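Local coordinates for protein LytB (Plasmodium falciparum, PDB 4N7B) that catalyses the reductive conversion of HMBPP into isopentenyl and dimethylallyl diphosphate, the last step of the apicoplast MEP pathway, using an iron-sulfur cluster, at residues A[252-260]-A[287-295]; A[241-249]-A[526-534]. All blocks are in the same frame, centred on the assembly; numbering follows the deposited sequence. Where two conformers were deposited one is given.

Contact 1 (A[252-260]-A[287-295]). With SO4 (sulfate ion), chain C.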
loop_
_atom_site.group_PDB
_atom_site.type_symbol
_atom_site.label_atom_id
_atom_site.label_comp_id
_atom_site.label_asym_id
_atom_site.label_seq_id
_atom_site.Cartn_x
_atom_site.Cartn_y
_atom_site.Cartn_z
ATOM N N ILE A 252 -12.088 17.352 -9.697
ATOM C CA ILE A 252 -12.565 16.229 -8.897
ATOM C C ILE A 252 -11.713 16.120 -7.647
ATOM O O ILE A 252 -10.496 15.930 -7.725
ATOM C CB ILE A 252 -12.484 14.909 -9.678
ATOM C CG1 ILE A 252 -13.495 14.922 -10.822
ATOM C CG2 ILE A 252 -12.729 13.721 -8.756
ATOM C CD1 ILE A 252 -14.931 15.044 -10.347
ATOM N N TYR A 253 -12.353 16.221 -6.490
ATOM C CA TYR A 253 -11.627 16.299 -5.233
ATOM C C TYR A 253 -11.348 14.923 -4.662
ATOM O O TYR A 253 -12.229 14.069 -4.614
ATOM C CB TYR A 253 -12.396 17.160 -4.235
ATOM C CG TYR A 253 -12.358 18.615 -4.619
ATOM C CD1 TYR A 253 -11.268 19.408 -4.284
ATOM C CD2 TYR A 253 -13.385 19.189 -5.354
ATOM C CE1 TYR A 253 -11.215 20.739 -4.644
ATOM C CE2 TYR A 253 -13.339 20.525 -5.722
ATOM C CZ TYR A 253 -12.251 21.293 -5.362
ATOM O OH TYR A 253 -12.190 22.620 -5.724
ATOM N N VAL A 254 -10.105 14.713 -4.246
ATOM C CA VAL A 254 -9.701 13.444 -3.667
ATOM C C VAL A 254 -9.092 13.695 -2.302
ATOM O O VAL A 254 -8.226 14.549 -2.151
ATOM C CB VAL A 254 -8.651 12.744 -4.533
ATOM C CG1 VAL A 254 -8.218 11.441 -3.886
ATOM C CG2 VAL A 254 -9.188 12.509 -5.936
ATOM N N LYS A 255 -9.555 12.947 -1.309
ATOM C CA LYS A 255 -9.049 13.082 0.043
ATOM C C LYS A 255 -7.782 12.236 0.201
ATOM O O LYS A 255 -7.827 11.018 0.086
ATOM C CB LYS A 255 -10.128 12.667 1.039
ATOM C CG LYS A 255 -9.639 12.497 2.455
ATOM C CD LYS A 255 -9.054 13.769 3.040
ATOM C CE LYS A 255 -8.628 13.524 4.491
ATOM N NZ LYS A 255 -8.121 14.743 5.194
ATOM N N HIS A 256 -6.684 12.933 0.493
ATOM C CA HIS A 256 -5.309 12.420 0.449
ATOM C C HIS A 256 -4.925 11.918 -0.934
ATOM O O HIS A 256 -5.783 11.697 -1.791
ATOM C CB HIS A 256 -5.034 11.335 1.500
ATOM C CG HIS A 256 -3.571 11.101 1.731
ATOM N ND1 HIS A 256 -2.798 11.954 2.492
ATOM C CD2 HIS A 256 -2.728 10.145 1.274
ATOM C CE1 HIS A 256 -1.551 11.522 2.508
ATOM N NE2 HIS A 256 -1.482 10.426 1.776
ATOM N N LYS A 257 -3.624 11.748 -1.146
ATOM C CA LYS A 257 -3.123 11.252 -2.417
ATOM C C LYS A 257 -3.749 9.884 -2.676
ATOM O O LYS A 257 -3.815 9.037 -1.795
ATOM C CB LYS A 257 -1.602 11.204 -2.407
ATOM C CG LYS A 257 -0.995 12.601 -2.335
ATOM C CD LYS A 257 0.518 12.564 -2.398
ATOM C CE LYS A 257 1.109 13.960 -2.624
ATOM N NZ LYS A 257 0.856 14.486 -4.005
ATOM N N ILE A 258 -4.254 9.696 -3.883
ATOM C CA ILE A 258 -5.071 8.528 -4.196
ATOM C C ILE A 258 -4.292 7.220 -4.030
ATOM O O ILE A 258 -4.842 6.219 -3.581
ATOM C CB ILE A 258 -5.652 8.668 -5.613
ATOM C CG1 ILE A 258 -7.093 8.156 -5.645
ATOM C CG2 ILE A 258 -4.743 8.033 -6.635
ATOM C CD1 ILE A 258 -7.209 6.734 -5.784
ATOM N N VAL A 259 -3.013 7.248 -4.397
ATOM C CA VAL A 259 -2.067 6.188 -4.069
ATOM C C VAL A 259 -0.725 6.884 -3.836
ATOM O O VAL A 259 -0.527 8.029 -4.255
ATOM C CB VAL A 259 -1.935 5.124 -5.190
ATOM C CG1 VAL A 259 -3.288 4.512 -5.518
ATOM C CG2 VAL A 259 -1.350 5.727 -6.434
ATOM N N HIS A 260 0.200 6.212 -3.162
ATOM C CA HIS A 260 1.462 6.850 -2.803
ATOM C C HIS A 260 2.461 6.708 -3.935
ATOM O O HIS A 260 3.444 5.973 -3.829
ATOM C CB HIS A 260 2.024 6.253 -1.519
ATOM C CG HIS A 260 1.314 6.700 -0.277
ATOM N ND1 HIS A 260 1.290 5.942 0.871
ATOM C CD2 HIS A 260 0.601 7.822 0.002
ATOM C CE1 HIS A 260 0.601 6.573 1.808
ATOM N NE2 HIS A 260 0.170 7.712 1.301
ATOM N N ILE A 287 -18.275 16.127 -5.612
ATOM C CA ILE A 287 -17.697 14.792 -5.501
ATOM C C ILE A 287 -16.476 14.807 -4.598
ATOM O O ILE A 287 -15.614 15.673 -4.729
ATOM C CB ILE A 287 -17.222 14.283 -6.876
ATOM C CG1 ILE A 287 -18.378 14.254 -7.878
ATOM C CG2 ILE A 287 -16.608 12.904 -6.748
ATOM C CD1 ILE A 287 -19.112 12.924 -7.921
ATOM N N LEU A 288 -16.402 13.844 -3.687
ATOM C CA LEU A 288 -15.169 13.597 -2.964
ATOM C C LEU A 288 -14.838 12.123 -2.995
ATOM O O LEU A 288 -15.681 11.288 -2.670
ATOM C CB LEU A 288 -15.263 14.044 -1.513
ATOM C CG LEU A 288 -13.977 13.782 -0.715
ATOM C CD1 LEU A 288 -12.813 14.609 -1.260
ATOM C CD2 LEU A 288 -14.204 14.090 0.747
ATOM N N ILE A 289 -13.601 11.816 -3.373
ATOM C CA ILE A 289 -13.124 10.440 -3.428
ATOM C C ILE A 289 -12.185 10.114 -2.270
ATOM O O ILE A 289 -11.237 10.859 -2.001
ATOM C CB ILE A 289 -12.383 10.181 -4.740
ATOM C CG1 ILE A 289 -13.318 10.477 -5.919
ATOM C CG2 ILE A 289 -11.888 8.756 -4.787
ATOM C CD1 ILE A 289 -12.678 10.328 -7.281
ATOM N N TYR A 290 -12.440 9.000 -1.590
ATOM C CA TYR A 290 -11.550 8.543 -0.528
ATOM C C TYR A 290 -10.477 7.642 -1.126
ATOM O O TYR A 290 -10.775 6.754 -1.928
ATOM C CB TYR A 290 -12.329 7.792 0.557
ATOM C CG TYR A 290 -13.408 8.618 1.219
ATOM C CD1 TYR A 290 -13.127 9.868 1.756
ATOM C CD2 TYR A 290 -14.714 8.160 1.290
ATOM C CE1 TYR A 290 -14.117 10.628 2.357
ATOM C CE2 TYR A 290 -15.711 8.918 1.889
ATOM C CZ TYR A 290 -15.409 10.148 2.417
ATOM O OH TYR A 290 -16.408 10.898 3.017
ATOM N N SER A 291 -9.230 7.859 -0.731
ATOM C CA SER A 291 -8.118 7.137 -1.328
ATOM C C SER A 291 -8.103 5.662 -0.935
ATOM O O SER A 291 -8.845 5.225 -0.056
ATOM C CB SER A 291 -6.793 7.769 -0.903
ATOM O OG SER A 291 -6.477 7.400 0.427
ATOM N N ALA A 292 -7.222 4.906 -1.584
ATOM C CA ALA A 292 -7.085 3.476 -1.350
ATOM C C ALA A 292 -6.739 3.130 0.083
ATOM O O ALA A 292 -7.052 2.033 0.546
ATOM C CB ALA A 292 -6.032 2.923 -2.270
ATOM N N HIS A 293 -6.091 4.057 0.783
ATOM C CA HIS A 293 -5.590 3.804 2.132
ATOM C C HIS A 293 -6.692 3.875 3.174
ATOM O O HIS A 293 -6.477 3.572 4.347
ATOM C CB HIS A 293 -4.530 4.849 2.483
ATOM C CG HIS A 293 -3.494 5.030 1.419
ATOM N ND1 HIS A 293 -3.404 6.174 0.656
ATOM C CD2 HIS A 293 -2.524 4.196 0.971
ATOM C CE1 HIS A 293 -2.412 6.043 -0.207
ATOM N NE2 HIS A 293 -1.864 4.852 -0.040
ATOM N N GLY A 294 -7.863 4.333 2.765
ATOM C CA GLY A 294 -8.963 4.440 3.693
ATOM C C GLY A 294 -8.986 5.761 4.438
ATOM O O GLY A 294 -8.082 6.599 4.322
ATOM N N ILE A 295 -10.027 5.931 5.239
ATOM C CA ILE A 295 -10.308 7.212 5.846
ATOM C C ILE A 295 -10.910 7.022 7.233
ATOM O O ILE A 295 -11.478 5.969 7.531
ATOM C CB ILE A 295 -11.279 8.037 4.952
ATOM C CG1 ILE A 295 -11.326 9.492 5.420
ATOM C CG2 ILE A 295 -12.693 7.420 4.934
ATOM C CD1 ILE A 295 -10.043 10.251 5.156
HETATM S S SO4 C . 1.577 2.429 0.962
HETATM O O1 SO4 C . 0.275 2.243 1.587
HETATM O O2 SO4 C . 1.406 2.884 -0.422
HETATM O O3 SO4 C . 2.283 3.442 1.741
HETATM O O4 SO4 C . 2.388 1.198 0.958
HETATM O O HOH W 1 -0.182 3.501 -2.141
#
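The end methyl CD1 of I289 lies 3.7 Å from the branch methyl CG2 of I252, while V254 sets its CG2 against CB of I289. These branched side chains suit a buried sheet face, which helix 232-247 covers through C244 and L245. On the other face L288 turns CD1 toward CB of Y253, 3.9 Å away. K255 points its CB there too; with CG anti to the backbone N (chi1 168°) and a bend at chi2, its aliphatic chain crosses I295, CG to CD1 3.5 Å, and its ammonium reaches E277. The strands run parallel: I289 N donates to Y253 O (2.9 Å), and K255 N to I289 O (2.8 Å).

Beyond them the chains close together, A292 N weakly bonding I258 O; buried S291 is small enough to bring CB within 3.4 Å of K257 O. Histidine rings can both stack and bind an anion: H260 and H293 lie face to face, centroids 3.9 Å and planes 24° apart, and H260 ND1 donates to O3 of a sulfate (2.8 Å, 161°). The stack limits tilt; H256, bonded to E277 through ND1, shares an in-plane NE2-NE2 hydrogen bond with H260 in one of its two conformers and may set the ring's rotation. A water joins H260 N and H293 NE2. The backbone N of S442 and of N443 and NE2 of H343 also bond the sulfate, which probably came from the crystallisation liquor and plausibly marks a phosphate position. Alpha/beta folds place active sites at the C-terminal ends of parallel strands; beyond this four-strand sheet, H260 and H293 probably bind substrate diphosphate.

Contact 2 (A[241-249]-A[526-534]); sequences VEECLKLFK and FLHMIKERE
Two helices packed next to each other against the four-strand parallel sheet meet here: C244 and F526 both touch I311 of that sheet, M529 touches I309 and C244 touches I289. The axes of the short segments of helices 232-247 and 524-533 stay 11.3 Å apart, inclined at 33°, a wide spacing that large side chains bridge. F526 and L247 do most of this. With CG anti to its backbone N (chi1 177°), the F526 ring enters the gap, and its CZ presses on CB of E243 (3.2 Å), a tight edge contact. E243 suits the place because its aliphatic CB and CG pack on the ring edge and on I530 CD1, with the carboxylate beyond. C244 SG approaches one face obliquely, 4.1 Å from the centroid, a Cys sulfur-aromatic contact whose small side chain leaves room for the ring; I530 CD1 covers the opposite face near the rim. L247 CD1 lies 3.7 Å from CG1 of I530 and 4.0 Å from CE1 of F526. Past the helix end, F248 CZ meets SD of the flexible, extended M529 at 3.7 Å, an oblique Met-aromatic contact. The R533 guanidinium position beside L247 O is doubtful. No reliable hydrogen bond crosses between the segments, so the contact probably rests mainly on apolar packing and sulfur-aromatic contacts.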
loop_
_atom_site.group_PDB
_atom_site.type_symbol
_atom_site.label_atom_id
_atom_site.label_comp_id
_atom_site.label_asym_id
_atom_site.label_seq_id
_atom_site.Cartn_x
_atom_site.Cartn_y
_atom_site.Cartn_z
ATOM N N VAL A 241 -10.844 7.411 -10.011
ATOM C CA VAL A 241 -10.646 8.845 -10.233
ATOM C C VAL A 241 -10.803 9.204 -11.696
ATOM O O VAL A 241 -11.447 10.198 -12.027
ATOM C CB VAL A 241 -9.260 9.324 -9.760
ATOM C CG1 VAL A 241 -9.073 10.816 -10.049
ATOM C CG2 VAL A 241 -9.099 9.057 -8.267
ATOM N N GLU A 242 -10.213 8.394 -12.568
ATOM C CA GLU A 242 -10.249 8.641 -14.008
ATOM C C GLU A 242 -11.683 8.627 -14.538
ATOM O O GLU A 242 -12.045 9.376 -15.452
ATOM C CB GLU A 242 -9.412 7.586 -14.733
ATOM C CG GLU A 242 -7.943 7.972 -14.902
ATOM C CD GLU A 242 -7.057 6.789 -15.263
ATOM O OE1 GLU A 242 -7.586 5.658 -15.367
ATOM O OE2 GLU A 242 -5.824 6.982 -15.425
ATOM N N GLU A 243 -12.511 7.786 -13.937
ATOM C CA GLU A 243 -13.849 7.580 -14.435
ATOM C C GLU A 243 -14.767 8.709 -13.950
ATOM O O GLU A 243 -15.723 9.088 -14.640
ATOM C CB GLU A 243 -14.334 6.195 -14.012
ATOM C CG GLU A 243 -15.539 5.714 -14.784
ATOM C CD GLU A 243 -15.196 5.368 -16.209
ATOM O OE1 GLU A 243 -14.085 4.846 -16.447
ATOM O OE2 GLU A 243 -16.032 5.638 -17.086
ATOM N N CYS A 244 -14.447 9.271 -12.786
ATOM C CA CYS A 244 -15.159 10.435 -12.265
ATOM C C CYS A 244 -14.862 11.645 -13.127
ATOM O O CYS A 244 -15.738 12.466 -13.407
ATOM C CB CYS A 244 -14.717 10.724 -10.835
ATOM S SG CYS A 244 -15.520 9.683 -9.597
ATOM N N LEU A 245 -13.605 11.752 -13.542
ATOM C CA LEU A 245 -13.179 12.843 -14.405
ATOM C C LEU A 245 -13.878 12.802 -15.763
ATOM O O LEU A 245 -14.116 13.844 -16.362
ATOM C CB LEU A 245 -11.665 12.805 -14.591
ATOM C CG LEU A 245 -10.879 13.274 -13.367
ATOM C CD1 LEU A 245 -9.424 12.873 -13.484
ATOM C CD2 LEU A 245 -11.006 14.788 -13.228
ATOM N N LYS A 246 -14.199 11.605 -16.247
ATOM C CA LYS A 246 -14.909 11.456 -17.516
ATOM C C LYS A 246 -16.350 11.910 -17.374
ATOM O O LYS A 246 -16.895 12.583 -18.252
ATOM C CB LYS A 246 -14.866 10.005 -18.004
ATOM C CG LYS A 246 -13.554 9.646 -18.685
ATOM C CD LYS A 246 -13.391 8.142 -18.917
ATOM C CE LYS A 246 -11.902 7.768 -19.068
ATOM N NZ LYS A 246 -11.650 6.300 -18.967
ATOM N N LEU A 247 -16.965 11.557 -16.253
ATOM C CA LEU A 247 -18.369 11.868 -16.048
ATOM C C LEU A 247 -18.572 13.327 -15.692
ATOM O O LEU A 247 -19.231 14.062 -16.421
ATOM C CB LEU A 247 -18.963 10.994 -14.949
ATOM C CG LEU A 247 -19.055 9.502 -15.264
ATOM C CD1 LEU A 247 -19.876 8.816 -14.182
ATOM C CD2 LEU A 247 -19.654 9.254 -16.651
ATOM N N PHE A 248 -18.001 13.746 -14.570
ATOM C CA PHE A 248 -18.280 15.070 -14.028
ATOM C C PHE A 248 -17.186 16.058 -14.368
ATOM O O PHE A 248 -16.066 15.681 -14.699
ATOM C CB PHE A 248 -18.455 14.973 -12.524
ATOM C CG PHE A 248 -19.190 13.742 -12.099
ATOM C CD1 PHE A 248 -20.572 13.711 -12.113
ATOM C CD2 PHE A 248 -18.502 12.601 -11.714
ATOM C CE1 PHE A 248 -21.255 12.574 -11.736
ATOM C CE2 PHE A 248 -19.181 11.457 -11.334
ATOM C CZ PHE A 248 -20.559 11.443 -11.347
ATOM N N LYS A 249 -17.513 17.339 -14.294
ATOM C CA LYS A 249 -16.576 18.350 -14.734
ATOM C C LYS A 249 -15.511 18.552 -13.665
ATOM O O LYS A 249 -15.839 18.795 -12.503
ATOM C CB LYS A 249 -17.299 19.667 -15.050
ATOM C CG LYS A 249 -16.390 20.714 -15.689
ATOM C CD LYS A 249 -17.147 21.933 -16.195
ATOM C CE LYS A 249 -16.197 22.910 -16.887
ATOM N NZ LYS A 249 -16.903 24.036 -17.567
ATOM N N PHE A 526 -20.825 4.561 -7.450
ATOM C CA PHE A 526 -20.202 5.152 -8.608
ATOM C C PHE A 526 -20.601 4.420 -9.886
ATOM O O PHE A 526 -20.838 5.045 -10.920
ATOM C CB PHE A 526 -18.699 5.110 -8.427
ATOM C CG PHE A 526 -17.950 5.638 -9.585
ATOM C CD1 PHE A 526 -18.328 6.832 -10.165
ATOM C CD2 PHE A 526 -16.868 4.954 -10.096
ATOM C CE1 PHE A 526 -17.648 7.336 -11.236
ATOM C CE2 PHE A 526 -16.178 5.451 -11.167
ATOM C CZ PHE A 526 -16.572 6.651 -11.742
ATOM N N LEU A 527 -20.679 3.094 -9.815
ATOM C CA LEU A 527 -21.136 2.292 -10.948
ATOM C C LEU A 527 -22.574 2.633 -11.315
ATOM O O LEU A 527 -22.916 2.721 -12.493
ATOM C CB LEU A 527 -21.047 0.802 -10.626
ATOM C CG LEU A 527 -19.669 0.151 -10.700
ATOM C CD1 LEU A 527 -19.740 -1.269 -10.169
ATOM C CD2 LEU A 527 -19.172 0.165 -12.133
ATOM N N HIS A 528 -23.419 2.822 -10.306
ATOM C CA HIS A 528 -24.816 3.161 -10.547
ATOM C C HIS A 528 -24.917 4.451 -11.357
ATOM O O HIS A 528 -25.710 4.550 -12.300
ATOM C CB HIS A 528 -25.574 3.322 -9.228
ATOM C CG HIS A 528 -27.058 3.457 -9.400
ATOM N ND1 HIS A 528 -27.874 2.388 -9.704
ATOM C CD2 HIS A 528 -27.870 4.539 -9.324
ATOM C CE1 HIS A 528 -29.124 2.802 -9.797
ATOM N NE2 HIS A 528 -29.148 4.104 -9.573
ATOM N N MET A 529 -24.107 5.438 -10.978
ATOM C CA MET A 529 -24.071 6.712 -11.686
ATOM C C MET A 529 -23.779 6.467 -13.154
ATOM O O MET A 529 -24.539 6.883 -14.036
ATOM C CB MET A 529 -22.996 7.618 -11.098
ATOM C CG MET A 529 -23.246 7.990 -9.649
ATOM S SD MET A 529 -21.929 9.005 -8.956
ATOM C CE MET A 529 -22.270 8.866 -7.206
ATOM N N ILE A 530 -22.668 5.782 -13.404
ATOM C CA ILE A 530 -22.244 5.465 -14.759
ATOM C C ILE A 530 -23.408 4.887 -15.566
ATOM O O ILE A 530 -23.669 5.321 -16.692
ATOM C CB ILE A 530 -21.074 4.467 -14.746
ATOM C CG1 ILE A 530 -19.844 5.118 -14.110
ATOM C CG2 ILE A 530 -20.751 3.991 -16.152
ATOM C CD1 ILE A 530 -18.641 4.189 -13.977
ATOM N N LYS A 531 -24.120 3.929 -14.975
ATOM C CA LYS A 531 -25.212 3.249 -15.659
ATOM C C LYS A 531 -26.259 4.263 -16.113
ATOM O O LYS A 531 -26.715 4.232 -17.259
ATOM C CB LYS A 531 -25.854 2.204 -14.748
ATOM C CG LYS A 531 -26.431 1.009 -15.500
ATOM C CD LYS A 531 -27.199 0.064 -14.581
ATOM C CE LYS A 531 -28.484 0.708 -14.058
ATOM N NZ LYS A 531 -29.275 -0.211 -13.190
ATOM N N GLU A 532 -26.636 5.164 -15.210
ATOM C CA GLU A 532 -27.569 6.231 -15.547
ATOM C C GLU A 532 -27.102 6.981 -16.781
ATOM O O GLU A 532 -27.698 6.881 -17.854
ATOM C CB GLU A 532 -27.694 7.231 -14.401
ATOM C CG GLU A 532 -29.053 7.234 -13.744
ATOM C CD GLU A 532 -29.139 6.236 -12.614
ATOM O OE1 GLU A 532 -29.886 5.243 -12.746
ATOM O OE2 GLU A 532 -28.451 6.444 -11.592
ATOM N N ARG A 533 -26.017 7.726 -16.606
ATOM C CA ARG A 533 -25.525 8.652 -17.616
ATOM C C ARG A 533 -25.468 8.065 -19.034
ATOM O O ARG A 533 -25.579 8.801 -20.017
ATOM C CB ARG A 533 -24.142 9.158 -17.215
ATOM C CG ARG A 533 -23.699 10.364 -18.004
ATOM C CD ARG A 533 -24.211 11.657 -17.391
ATOM N NE ARG A 533 -23.123 12.440 -16.816
ATOM C CZ ARG A 533 -22.043 12.837 -17.486
ATOM N NH1 ARG A 533 -21.880 12.530 -18.770
ATOM N NH2 ARG A 533 -21.112 13.545 -16.864
ATOM N N GLU A 534 -25.306 6.749 -19.141
ATOM C CA GLU A 534 -25.207 6.099 -20.448
ATOM C C GLU A 534 -26.593 5.805 -21.028
ATOM O O GLU A 534 -26.746 4.967 -21.919
ATOM C CB GLU A 534 -24.366 4.822 -20.347
ATOM C CG GLU A 534 -22.935 4.996 -20.841
ATOM C CD GLU A 534 -21.912 4.319 -19.943
ATOM O OE1 GLU A 534 -22.255 3.297 -19.308
ATOM O OE2 GLU A 534 -20.765 4.815 -19.865
#

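In the fold
After strand 221-226 the chain enters helix 232-247, whose last turns supply one side of contact 2, and then turns straight into strand 252-255. It passes helix 262-271 and edge strand 273-276 before strand 287-290 returns beside 252-255, closing contact 1 after a short excursion. Contact 2 closes only when the C-terminal helix 524-533 comes back, so its far larger loop encloses contact 1 without crossing it. The two contacts also touch: V241, L245, C244 and F248 pack on I258, I252, I289 and I287. Helix 232-247 thus ties the substrate-site sheet to the chain's end, leaving contact 2 remote from the site.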